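Proline dehydrogenase (Bradyrhizobium japonicum USDA 110, PDB 3HAZ) probably oxidises proline to glutamate in two steps, joining an FAD-dependent proline dehydrogenase and an NAD-dependent aldehyde dehydrogenase in one polypeptide. Local coordinates at residues A12-P16 / L360-P364. Residues are numbered along the deposited sequence; the frame is centred on the assembly and turned at random.
Sequences APYAP and LDGYP
The phenol ring of Y14 runs alongside the pyrrolidine ring of P364. From CB, the Y14 side chain swings CG away from the backbone N (chi1 -156°), bringing the CD2-CE2 side of the ring to the proline. CD2 comes 3.9 Å from P364 CB; CE2, next along, meets P364 CB at 3.7 Å and also reaches L360 CD1 at 4.1 Å; CZ still grazes P364 CB. On the backbone, Y14 O receives a CA-H...O contact from P364 CA (3.4 Å), and a water lies within hydrogen-bonding distance of both Y14 O and P364 O. A15 CB points into the bend of 360-364, tight against Y363 O (3.2 Å) and the carbonyl carbon of G362, whose lack of a side chain lets it come so close. An alanine in place of Y14 would probably open a gap beside P364 CB and L360 CD1, which the ring now fills. K318 NZ ties the two loops together, hydrogen-bonding P16 O and Y363 O. The contact thus lays the N-terminal segment leading into helix 18-28 on the proline dehydrogenase barrel, at the loop linking helix 348-357, on which L360 and Y363 pack, to helix 369-384.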
ATOM      1  N   ALA A  12     -42.315   8.879  22.619  1.00 41.15           N
ATOM      2  CA  ALA A  12     -40.973   8.366  22.902  1.00 35.31           C
ATOM      3  C   ALA A  12     -39.916   9.018  22.010  1.00 35.74           C
ATOM      4  O   ALA A  12     -40.221   9.448  20.895  1.00 31.54           O
ATOM      5  CB  ALA A  12     -40.940   6.853  22.735  1.00 28.40           C
ATOM      6  N   PRO A  13     -38.665   9.095  22.499  1.00 33.30           N
ATOM      7  CA  PRO A  13     -37.568   9.628  21.681  1.00 28.31           C
ATOM      8  C   PRO A  13     -37.434   8.857  20.370  1.00 26.97           C
ATOM      9  O   PRO A  13     -37.429   7.625  20.375  1.00 23.18           O
ATOM     10  CB  PRO A  13     -36.334   9.415  22.567  1.00 31.09           C
ATOM     11  CG  PRO A  13     -36.883   9.446  23.968  1.00 29.61           C
ATOM     12  CD  PRO A  13     -38.220   8.749  23.861  1.00 32.12           C
ATOM     13  N   TYR A  14     -37.317   9.593  19.268  1.00 23.71           N
ATOM     14  CA  TYR A  14     -37.426   9.034  17.924  1.00 24.32           C
ATOM     15  C   TYR A  14     -36.279   8.107  17.545  1.00 25.84           C
ATOM     16  O   TYR A  14     -36.503   7.026  17.004  1.00 26.41           O
ATOM     17  CB  TYR A  14     -37.522  10.168  16.897  1.00 24.06           C
ATOM     18  CG  TYR A  14     -38.187   9.779  15.593  1.00 24.75           C
ATOM     19  CD1 TYR A  14     -39.571   9.624  15.515  1.00 29.60           C
ATOM     20  CD2 TYR A  14     -37.437   9.578  14.439  1.00 20.62           C
ATOM     21  CE1 TYR A  14     -40.187   9.280  14.326  1.00 25.55           C
ATOM     22  CE2 TYR A  14     -38.044   9.232  13.246  1.00 24.71           C
ATOM     23  CZ  TYR A  14     -39.421   9.084  13.196  1.00 27.34           C
ATOM     24  OH  TYR A  14     -40.032   8.742  12.010  1.00 23.46           O
ATOM     25  N   ALA A  15     -35.051   8.534  17.818  1.00 22.55           N
ATOM     26  CA  ALA A  15     -33.873   7.793  17.370  1.00 25.64           C
ATOM     27  C   ALA A  15     -32.761   7.747  18.414  1.00 29.25           C
ATOM     28  O   ALA A  15     -31.680   8.285  18.188  1.00 32.90           O
ATOM     29  CB  ALA A  15     -33.338   8.392  16.072  1.00 25.59           C
ATOM     30  N   PRO A  16     -33.017   7.092  19.555  1.00 28.10           N
ATOM     31  CA  PRO A  16     -31.994   6.987  20.607  1.00 31.50           C
ATOM     32  C   PRO A  16     -30.771   6.185  20.163  1.00 29.62           C
ATOM     33  O   PRO A  16     -30.801   5.517  19.125  1.00 23.97           O
ATOM     34  CB  PRO A  16     -32.726   6.269  21.748  1.00 37.55           C
ATOM     35  CG  PRO A  16     -33.883   5.576  21.105  1.00 30.67           C
ATOM     36  CD  PRO A  16     -34.267   6.395  19.905  1.00 29.03           C
ATOM     37  N   LEU A 360     -32.019  13.847   9.707  1.00 25.45           N
ATOM     38  CA  LEU A 360     -32.414  13.605  11.093  1.00 21.40           C
ATOM     39  C   LEU A 360     -31.194  13.346  11.965  1.00 21.30           C
ATOM     40  O   LEU A 360     -30.106  13.075  11.455  1.00 24.05           O
ATOM     41  CB  LEU A 360     -33.384  12.417  11.180  1.00 16.40           C
ATOM     42  CG  LEU A 360     -34.665  12.581  10.367  1.00 19.11           C
ATOM     43  CD1 LEU A 360     -35.688  11.520  10.760  1.00 20.25           C
ATOM     44  CD2 LEU A 360     -35.240  13.988  10.562  1.00 21.46           C
ATOM     45  N   ASP A 361     -31.373  13.411  13.281  1.00 21.26           N
ATOM     46  CA  ASP A 361     -30.242  13.195  14.184  1.00 27.33           C
ATOM     47  C   ASP A 361     -29.924  11.712  14.397  1.00 31.74           C
ATOM     48  O   ASP A 361     -29.041  11.367  15.177  1.00 33.36           O
ATOM     49  CB  ASP A 361     -30.429  13.934  15.517  1.00 33.92           C
ATOM     50  CG  ASP A 361     -31.545  13.356  16.368  1.00 45.25           C
ATOM     51  OD1 ASP A 361     -32.022  12.240  16.072  1.00 48.12           O
ATOM     52  OD2 ASP A 361     -31.945  14.027  17.345  1.00 50.23           O
ATOM     53  N   GLY A 362     -30.637  10.842  13.688  1.00 29.42           N
ATOM     54  CA  GLY A 362     -30.406   9.411  13.784  1.00 26.97           C
ATOM     55  C   GLY A 362     -31.514   8.618  13.109  1.00 28.70           C
ATOM     56  O   GLY A 362     -32.412   9.206  12.502  1.00 26.44           O
ATOM     57  N   TYR A 363     -31.443   7.290  13.220  1.00 17.44           N
ATOM     58  CA  TYR A 363     -32.423   6.384  12.620  1.00 16.78           C
ATOM     59  C   TYR A 363     -33.396   5.833  13.664  1.00 22.48           C
ATOM     60  O   TYR A 363     -32.981   5.447  14.756  1.00 21.76           O
ATOM     61  CB  TYR A 363     -31.711   5.218  11.926  1.00 11.30           C
ATOM     62  CG  TYR A 363     -30.748   5.662  10.850  1.00 21.41           C
ATOM     63  CD1 TYR A 363     -29.369   5.672  11.071  1.00 23.11           C
ATOM     64  CD2 TYR A 363     -31.216   6.094   9.616  1.00 23.96           C
ATOM     65  CE1 TYR A 363     -28.483   6.093  10.073  1.00 21.22           C
ATOM     66  CE2 TYR A 363     -30.346   6.512   8.621  1.00 21.08           C
ATOM     67  CZ  TYR A 363     -28.988   6.511   8.850  1.00 23.71           C
ATOM     68  OH  TYR A 363     -28.148   6.926   7.840  1.00 17.29           O
ATOM     69  N   PRO A 364     -34.698   5.789  13.327  1.00 26.26           N
ATOM     70  CA  PRO A 364     -35.707   5.258  14.256  1.00 20.07           C
ATOM     71  C   PRO A 364     -35.675   3.732  14.317  1.00 26.11           C
ATOM     72  O   PRO A 364     -36.298   3.125  15.194  1.00 18.91           O
ATOM     73  CB  PRO A 364     -37.029   5.737  13.648  1.00 20.66           C
ATOM     74  CG  PRO A 364     -36.744   5.907  12.186  1.00 20.56           C
ATOM     75  CD  PRO A 364     -35.293   6.307  12.080  1.00 23.67           C
TER
HETATM   76  O   HOH W   1     -38.047   4.547  16.872  1.00 22.72           O